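Local coordinates for protein arginase (RocF) (Helicobacter pylori, PDB 4G3H) that probably catalyses the hydrolysis of L-arginine to L-ornithine and urea, using two manganese ions bound in each subunit, at residues I2-E7 with K75-K80; A92-I97 with G138-R143. All coordinates share one frame; numbering follows the deposited sequence.

Contact 1 (I2-E7 with K75-K80); sequences ILVGLE and KEVFEK
Ile-2 and Val-77 mark the closest approach of the two backbones, their CA atoms 7.9 Å apart, where the start of the strand 2-8 passes the last turn of the helix 59-78. The alternation of the strand sorts its side chains: Ile-2 and Val-4 point toward the helix, whereas Leu-3 between them points away. Past Val-77 the backbone is drawn into a turn in which Lys-80 N donates to Val-77 O, bringing the lysine back toward Ile-2.

Val-4 and Val-77 meet tip to tip, with Val-4 CG2 3.8 Å from Val-77 CG1. Val-77 CG1, anti to the backbone N of its own residue (chi1 171°), also faces Ile-2 more loosely, 4.4 Å from Ile-2 CG2.

Here is an instance of a helix covering the strand that its crossover skips. Helix 59-78 joins the parallel strands 44-50 and 84-87, and strand 2-8 lies between them in the sheet. Val-4 also touches Val-48 of the adjacent strand, and Val-77 touches Pro-84, while a salt bridge from Glu-76 to Arg-46 ties the helix to strand 44-50.

Toward the exposed margin, the chain of Lys-80 bends at its third torsion (64°) and crosses Ile-2 at about a right angle. Lys-80 NZ comes within 3.5 Å of Ile-2 CD1, a van der Waals contact between ammonium and methyl, with Lys-80 CE at 4.1 Å from the same CD1.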
ATOM      1  N   ILE A   2       0.862   0.482 -16.220  1.00 22.55           N
ATOM      2  CA  ILE A   2       1.077   1.879 -15.852  1.00 23.37           C
ATOM      3  C   ILE A   2       1.913   1.946 -14.568  1.00 22.75           C
ATOM      4  O   ILE A   2       1.590   1.297 -13.573  1.00 22.57           O
ATOM      5  CB  ILE A   2      -0.264   2.623 -15.561  1.00 28.94           C
ATOM      6  CG1 ILE A   2      -1.239   2.475 -16.736  1.00 30.01           C
ATOM      7  CG2 ILE A   2       0.016   4.099 -15.285  1.00 27.50           C
ATOM      8  CD1 ILE A   2      -0.768   3.124 -18.019  1.00 30.73           C
ATOM      9  N   LEU A   3       2.984   2.728 -14.594  1.00 19.88           N
ATOM     10  CA  LEU A   3       3.819   2.888 -13.417  1.00 19.23           C
ATOM     11  C   LEU A   3       3.541   4.268 -12.833  1.00 19.94           C
ATOM     12  O   LEU A   3       3.789   5.289 -13.487  1.00 20.37           O
ATOM     13  CB  LEU A   3       5.304   2.764 -13.770  1.00 17.51           C
ATOM     14  CG  LEU A   3       6.276   3.097 -12.620  1.00 19.59           C
ATOM     15  CD1 LEU A   3       6.076   2.145 -11.445  1.00 12.82           C
ATOM     16  CD2 LEU A   3       7.710   3.016 -13.123  1.00 19.45           C
ATOM     17  N   VAL A   4       3.011   4.291 -11.613  1.00 19.19           N
ATOM     18  CA  VAL A   4       2.695   5.543 -10.931  1.00 17.44           C
ATOM     19  C   VAL A   4       3.745   5.805  -9.860  1.00 17.54           C
ATOM     20  O   VAL A   4       4.006   4.952  -9.012  1.00 18.20           O
ATOM     21  CB  VAL A   4       1.296   5.491 -10.262  1.00 15.28           C
ATOM     22  CG1 VAL A   4       0.988   6.833  -9.609  1.00 14.21           C
ATOM     23  CG2 VAL A   4       0.222   5.142 -11.296  1.00 15.35           C
ATOM     24  N   GLY A   5       4.359   6.979  -9.915  1.00 16.09           N
ATOM     25  CA  GLY A   5       5.372   7.331  -8.937  1.00 17.00           C
ATOM     26  C   GLY A   5       4.932   8.547  -8.138  1.00 18.34           C
ATOM     27  O   GLY A   5       4.720   9.619  -8.701  1.00 18.47           O
ATOM     28  N   LEU A   6       4.776   8.376  -6.830  1.00 18.93           N
ATOM     29  CA  LEU A   6       4.364   9.477  -5.958  1.00 18.81           C
ATOM     30  C   LEU A   6       5.572  10.317  -5.549  1.00 19.66           C
ATOM     31  O   LEU A   6       6.663   9.789  -5.316  1.00 17.51           O
ATOM     32  CB  LEU A   6       3.678   8.935  -4.701  1.00 16.08           C
ATOM     33  CG  LEU A   6       2.209   8.470  -4.729  1.00 20.65           C
ATOM     34  CD1 LEU A   6       1.315   9.555  -4.173  1.00 19.79           C
ATOM     35  CD2 LEU A   6       1.791   8.086  -6.136  1.00 16.81           C
ATOM     36  N   GLU A   7       5.367  11.626  -5.464  1.00 21.07           N
ATOM     37  CA  GLU A   7       6.424  12.543  -5.072  1.00 21.41           C
ATOM     38  C   GLU A   7       5.788  13.722  -4.349  1.00 20.50           C
ATOM     39  O   GLU A   7       4.770  14.261  -4.799  1.00 19.89           O
ATOM     40  CB  GLU A   7       7.197  13.026  -6.308  1.00 25.53           C
ATOM     41  CG  GLU A   7       8.345  13.976  -5.990  1.00 28.93           C
ATOM     42  CD  GLU A   7       9.113  14.410  -7.226  1.00 33.42           C
ATOM     43  OE1 GLU A   7       9.953  15.328  -7.107  1.00 32.56           O
ATOM     44  OE2 GLU A   7       8.883  13.836  -8.313  1.00 36.06           O
ATOM     45  N   LYS A  75      -7.761   8.695  -9.831  1.00 27.50           N
ATOM     46  CA  LYS A  75      -8.962   8.160 -10.468  1.00 28.37           C
ATOM     47  C   LYS A  75      -8.688   8.032 -11.961  1.00 28.19           C
ATOM     48  O   LYS A  75      -9.090   7.055 -12.586  1.00 29.74           O
ATOM     49  CB  LYS A  75     -10.172   9.068 -10.243  1.00 25.82           C
ATOM     50  CG  LYS A  75     -10.669   9.099  -8.813  1.00 28.92           C
ATOM     51  CD  LYS A  75     -12.045   9.759  -8.713  1.00 31.23           C
ATOM     52  CE  LYS A  75     -13.095   8.963  -9.483  1.00 32.62           C
ATOM     53  NZ  LYS A  75     -14.472   9.502  -9.292  1.00 33.71           N
ATOM     54  N   GLU A  76      -7.997   9.018 -12.526  1.00 22.39           N
ATOM     55  CA  GLU A  76      -7.655   8.981 -13.948  1.00 24.84           C
ATOM     56  C   GLU A  76      -6.856   7.721 -14.247  1.00 24.05           C
ATOM     57  O   GLU A  76      -7.053   7.075 -15.275  1.00 24.87           O
ATOM     58  CB  GLU A  76      -6.821  10.201 -14.343  1.00 37.38           C
ATOM     59  CG  GLU A  76      -7.574  11.516 -14.313  1.00 42.50           C
ATOM     60  CD  GLU A  76      -6.728  12.690 -14.789  1.00 45.39           C
ATOM     61  OE1 GLU A  76      -7.256  13.820 -14.842  1.00 46.63           O
ATOM     62  OE2 GLU A  76      -5.538  12.485 -15.110  1.00 45.97           O
ATOM     63  N   VAL A  77      -5.943   7.376 -13.344  1.00 25.97           N
ATOM     64  CA  VAL A  77      -5.129   6.180 -13.523  1.00 23.61           C
ATOM     65  C   VAL A  77      -5.986   4.919 -13.422  1.00 24.64           C
ATOM     66  O   VAL A  77      -5.939   4.054 -14.294  1.00 23.72           O
ATOM     67  CB  VAL A  77      -4.000   6.101 -12.457  1.00 20.43           C
ATOM     68  CG1 VAL A  77      -3.311   4.736 -12.524  1.00 18.97           C
ATOM     69  CG2 VAL A  77      -2.989   7.224 -12.683  1.00 14.17           C
ATOM     70  N   PHE A  78      -6.789   4.823 -12.367  1.00 25.42           N
ATOM     71  CA  PHE A  78      -7.609   3.635 -12.169  1.00 27.19           C
ATOM     72  C   PHE A  78      -8.729   3.451 -13.189  1.00 30.49           C
ATOM     73  O   PHE A  78      -9.308   2.369 -13.288  1.00 28.15           O
ATOM     74  CB  PHE A  78      -8.179   3.623 -10.750  1.00 23.07           C
ATOM     75  CG  PHE A  78      -7.135   3.441  -9.679  1.00 21.42           C
ATOM     76  CD1 PHE A  78      -6.171   2.437  -9.790  1.00 18.16           C
ATOM     77  CD2 PHE A  78      -7.127   4.257  -8.550  1.00 16.92           C
ATOM     78  CE1 PHE A  78      -5.207   2.249  -8.785  1.00 19.57           C
ATOM     79  CE2 PHE A  78      -6.170   4.076  -7.541  1.00 19.40           C
ATOM     80  CZ  PHE A  78      -5.207   3.068  -7.661  1.00 17.41           C
ATOM     81  N   GLU A  79      -9.028   4.499 -13.951  1.00 40.41           N
ATOM     82  CA  GLU A  79     -10.074   4.416 -14.961  1.00 45.02           C
ATOM     83  C   GLU A  79      -9.572   3.776 -16.254  1.00 47.82           C
ATOM     84  O   GLU A  79     -10.367   3.355 -17.092  1.00 48.69           O
ATOM     85  CB  GLU A  79     -10.654   5.804 -15.240  1.00 54.34           C
ATOM     86  CG  GLU A  79     -11.565   6.302 -14.126  1.00 58.21           C
ATOM     87  CD  GLU A  79     -12.022   7.732 -14.324  1.00 60.68           C
ATOM     88  OE1 GLU A  79     -12.834   8.214 -13.504  1.00 62.05           O
ATOM     89  OE2 GLU A  79     -11.568   8.378 -15.292  1.00 63.44           O
ATOM     90  N   LYS A  80      -8.253   3.707 -16.416  1.00 36.70           N
ATOM     91  CA  LYS A  80      -7.662   3.085 -17.600  1.00 38.55           C
ATOM     92  C   LYS A  80      -7.725   1.572 -17.401  1.00 39.13           C
ATOM     93  O   LYS A  80      -7.801   1.096 -16.269  1.00 37.10           O
ATOM     94  CB  LYS A  80      -6.202   3.511 -17.770  1.00 56.03           C
ATOM     95  CG  LYS A  80      -5.992   5.005 -17.904  1.00 59.98           C
ATOM     96  CD  LYS A  80      -4.545   5.329 -18.259  1.00 62.92           C
ATOM     97  CE  LYS A  80      -4.174   4.760 -19.625  1.00 65.15           C
ATOM     98  NZ  LYS A  80      -2.780   5.087 -20.040  1.00 65.11           N
TER

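Contact 2 (A92-I97 with G138-R143); sequences ANMFGI and GMVLNR
Phe-95 lies with one face of its ring under the terminal methyl of Met-139, a compact example of a CH-pi contact. Met-139 CE stands 3.5 Å from the ring centroid, close to the normal, and its nearest ring atom is Phe-95 CE2 at 3.4 Å. The sulfur is above the same ring, Met-139 SD lying 4.3 Å from the Phe-95 centroid in a Met-aromatic contact. The first torsion of the methionine and an extended chi2 (178°) bring SD over the ring, and the bend at chi3 (61°) lays CE across the face. The root of the side chain takes part as well, with Met-139 CB 3.6 Å from Phe-95 CD1, so the methionine spans the ring from CD1 to CE2.

The contact joins the first turn of helix 94-104, which packs on the parallel sheet of the arginase fold, to the end of the short helix 136-140, which follows strand 110-115 in the chain. At that end Asn-142 takes a positive phi, and Arg-143 N reaches back to Gly-138 O, as in a Schellman motif.

CG of Phe-95 lies anti to the backbone N (chi1 175°), which carries the ring out to Met-139 and Val-140. Val-140 meets the ring at its edge, Val-140 CG2 being 4.0 Å from Phe-95 CD1. Val-140 CG2 is also 4.4 Å from Met-94 SD. Trp-159 and Leu-162 of helix 153-163 pack against Met-139, and Leu-162 also reaches Phe-95.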
ATOM      1  N   ALA A  92       1.264   6.236   4.217  1.00 21.37           N
ATOM      2  CA  ALA A  92       0.159   7.141   4.508  1.00 22.46           C
ATOM      3  C   ALA A  92      -0.582   7.546   3.235  1.00 22.78           C
ATOM      4  O   ALA A  92      -1.776   7.827   3.283  1.00 23.10           O
ATOM      5  CB  ALA A  92       0.667   8.386   5.240  1.00 19.84           C
ATOM      6  N   ASN A  93       0.120   7.561   2.099  1.00 21.76           N
ATOM      7  CA  ASN A  93      -0.501   7.938   0.824  1.00 20.44           C
ATOM      8  C   ASN A  93      -1.524   6.916   0.337  1.00 19.89           C
ATOM      9  O   ASN A  93      -2.297   7.187  -0.584  1.00 19.13           O
ATOM     10  CB  ASN A  93       0.560   8.130  -0.266  1.00 18.56           C
ATOM     11  CG  ASN A  93       1.471   9.309   0.006  1.00 19.12           C
ATOM     12  OD1 ASN A  93       1.047  10.315   0.571  1.00 18.70           O
ATOM     13  ND2 ASN A  93       2.730   9.199  -0.415  1.00 16.28           N
ATOM     14  N   MET A  94      -1.518   5.739   0.955  1.00 18.88           N
ATOM     15  CA  MET A  94      -2.442   4.678   0.583  1.00 20.65           C
ATOM     16  C   MET A  94      -3.894   5.140   0.731  1.00 20.30           C
ATOM     17  O   MET A  94      -4.765   4.702  -0.011  1.00 18.71           O
ATOM     18  CB  MET A  94      -2.179   3.435   1.446  1.00 21.74           C
ATOM     19  CG  MET A  94      -3.063   2.236   1.152  1.00 24.81           C
ATOM     20  SD  MET A  94      -4.561   2.174   2.179  1.00 30.05           S
ATOM     21  CE  MET A  94      -5.352   0.672   1.537  1.00 25.10           C
ATOM     22  N   PHE A  95      -4.152   6.034   1.679  1.00 21.50           N
ATOM     23  CA  PHE A  95      -5.515   6.516   1.876  1.00 23.11           C
ATOM     24  C   PHE A  95      -6.069   7.188   0.623  1.00 22.94           C
ATOM     25  O   PHE A  95      -7.066   6.735   0.056  1.00 22.47           O
ATOM     26  CB  PHE A  95      -5.589   7.507   3.042  1.00 24.15           C
ATOM     27  CG  PHE A  95      -6.948   8.121   3.215  1.00 24.39           C
ATOM     28  CD1 PHE A  95      -8.043   7.329   3.544  1.00 25.97           C
ATOM     29  CD2 PHE A  95      -7.146   9.480   2.998  1.00 26.83           C
ATOM     30  CE1 PHE A  95      -9.319   7.878   3.648  1.00 25.49           C
ATOM     31  CE2 PHE A  95      -8.425  10.042   3.100  1.00 26.33           C
ATOM     32  CZ  PHE A  95      -9.510   9.237   3.424  1.00 25.71           C
ATOM     33  N   GLY A  96      -5.422   8.272   0.202  1.00 18.83           N
ATOM     34  CA  GLY A  96      -5.871   8.986  -0.980  1.00 18.82           C
ATOM     35  C   GLY A  96      -5.931   8.094  -2.208  1.00 17.89           C
ATOM     36  O   GLY A  96      -6.871   8.173  -2.998  1.00 18.34           O
ATOM     37  N   ILE A  97      -4.933   7.234  -2.371  1.00 19.14           N
ATOM     38  CA  ILE A  97      -4.890   6.329  -3.517  1.00 19.77           C
ATOM     39  C   ILE A  97      -6.066   5.341  -3.506  1.00 20.40           C
ATOM     40  O   ILE A  97      -6.727   5.124  -4.530  1.00 18.35           O
ATOM     41  CB  ILE A  97      -3.564   5.517  -3.530  1.00 17.29           C
ATOM     42  CG1 ILE A  97      -2.381   6.452  -3.789  1.00 16.62           C
ATOM     43  CG2 ILE A  97      -3.618   4.436  -4.597  1.00 16.49           C
ATOM     44  CD1 ILE A  97      -1.030   5.793  -3.592  1.00 17.57           C
ATOM     45  N   GLY A 138      -6.969   3.154   9.230  1.00 24.13           N
ATOM     46  CA  GLY A 138      -7.871   3.644  10.253  1.00 26.33           C
ATOM     47  C   GLY A 138      -8.868   4.605   9.629  1.00 29.37           C
ATOM     48  O   GLY A 138     -10.003   4.729  10.093  1.00 31.09           O
ATOM     49  N   MET A 139      -8.441   5.289   8.570  1.00 31.32           N
ATOM     50  CA  MET A 139      -9.291   6.244   7.867  1.00 32.99           C
ATOM     51  C   MET A 139     -10.164   5.521   6.846  1.00 33.63           C
ATOM     52  O   MET A 139     -11.298   5.922   6.589  1.00 33.92           O
ATOM     53  CB  MET A 139      -8.430   7.291   7.162  1.00 37.04           C
ATOM     54  CG  MET A 139      -7.533   8.078   8.101  1.00 38.37           C
ATOM     55  SD  MET A 139      -6.507   9.246   7.201  1.00 44.11           S
ATOM     56  CE  MET A 139      -7.777  10.236   6.472  1.00 41.98           C
ATOM     57  N   VAL A 140      -9.626   4.459   6.255  1.00 32.97           N
ATOM     58  CA  VAL A 140     -10.383   3.683   5.283  1.00 33.08           C
ATOM     59  C   VAL A 140     -11.498   2.942   6.008  1.00 34.07           C
ATOM     60  O   VAL A 140     -12.599   2.790   5.478  1.00 34.90           O
ATOM     61  CB  VAL A 140      -9.480   2.652   4.558  1.00 28.42           C
ATOM     62  CG1 VAL A 140     -10.332   1.591   3.876  1.00 26.33           C
ATOM     63  CG2 VAL A 140      -8.611   3.359   3.526  1.00 25.50           C
ATOM     64  N   LEU A 141     -11.206   2.496   7.229  1.00 31.94           N
ATOM     65  CA  LEU A 141     -12.168   1.756   8.041  1.00 33.90           C
ATOM     66  C   LEU A 141     -13.051   2.641   8.922  1.00 37.51           C
ATOM     67  O   LEU A 141     -13.949   2.146   9.602  1.00 37.91           O
ATOM     68  CB  LEU A 141     -11.432   0.761   8.929  1.00 29.81           C
ATOM     69  CG  LEU A 141     -10.685  -0.386   8.247  1.00 29.89           C
ATOM     70  CD1 LEU A 141      -9.904  -1.164   9.295  1.00 28.27           C
ATOM     71  CD2 LEU A 141     -11.675  -1.291   7.524  1.00 28.15           C
ATOM     72  N   ASN A 142     -12.796   3.943   8.919  1.00 44.50           N
ATOM     73  CA  ASN A 142     -13.575   4.872   9.732  1.00 48.67           C
ATOM     74  C   ASN A 142     -13.452   4.641  11.232  1.00 50.51           C
ATOM     75  O   ASN A 142     -14.412   4.828  11.976  1.00 51.34           O
ATOM     76  CB  ASN A 142     -15.052   4.826   9.345  1.00 53.15           C
ATOM     77  CG  ASN A 142     -15.409   5.868   8.315  1.00 54.22           C
ATOM     78  OD1 ASN A 142     -15.074   5.738   7.138  1.00 55.98           O
ATOM     79  ND2 ASN A 142     -16.080   6.927   8.758  1.00 52.93           N
ATOM     80  N   ARG A 143     -12.270   4.228  11.671  1.00 42.17           N
ATOM     81  CA  ARG A 143     -12.019   4.002  13.089  1.00 45.26           C
ATOM     82  C   ARG A 143     -10.860   4.901  13.499  1.00 46.30           C
ATOM     83  O   ARG A 143      -9.889   4.451  14.102  1.00 45.55           O
ATOM     84  CB  ARG A 143     -11.673   2.531  13.348  1.00 60.76           C
ATOM     85  CG  ARG A 143     -12.831   1.574  13.094  1.00 63.42           C
ATOM     86  CD  ARG A 143     -14.063   1.986  13.893  1.00 64.67           C
ATOM     87  NE  ARG A 143     -13.812   1.992  15.333  1.00 66.12           N
ATOM     88  CZ  ARG A 143     -13.730   0.900  16.089  1.00 65.88           C
ATOM     89  NH1 ARG A 143     -13.883  -0.300  15.550  1.00 65.45           N
ATOM     90  NH2 ARG A 143     -13.484   1.011  17.387  1.00 65.65           N
TER

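How the contacts relate
Contact 1 closes before contact 2 opens along the chain, and their centres lie about 17 Å apart within one domain built on a parallel sheet. The strand 84-87 follows contact 1 and leads into helix 94-104, which packs beside helix 59-78. The neighbours touch directly: Phe-78 CE2 is 3.2 Å from Ile-97 O, and Leu-6 CD1 is 4.0 Å from Asn-93 ND2. Contact 1 belongs to the sheet region around strands 44-50 and 2-8, away from the metals. Contact 2 lies nearer the catalytic centre, the side chain of Met-94 being about 8 Å from a bound manganese ion, whose site includes Asp-116, just after strand 110-115.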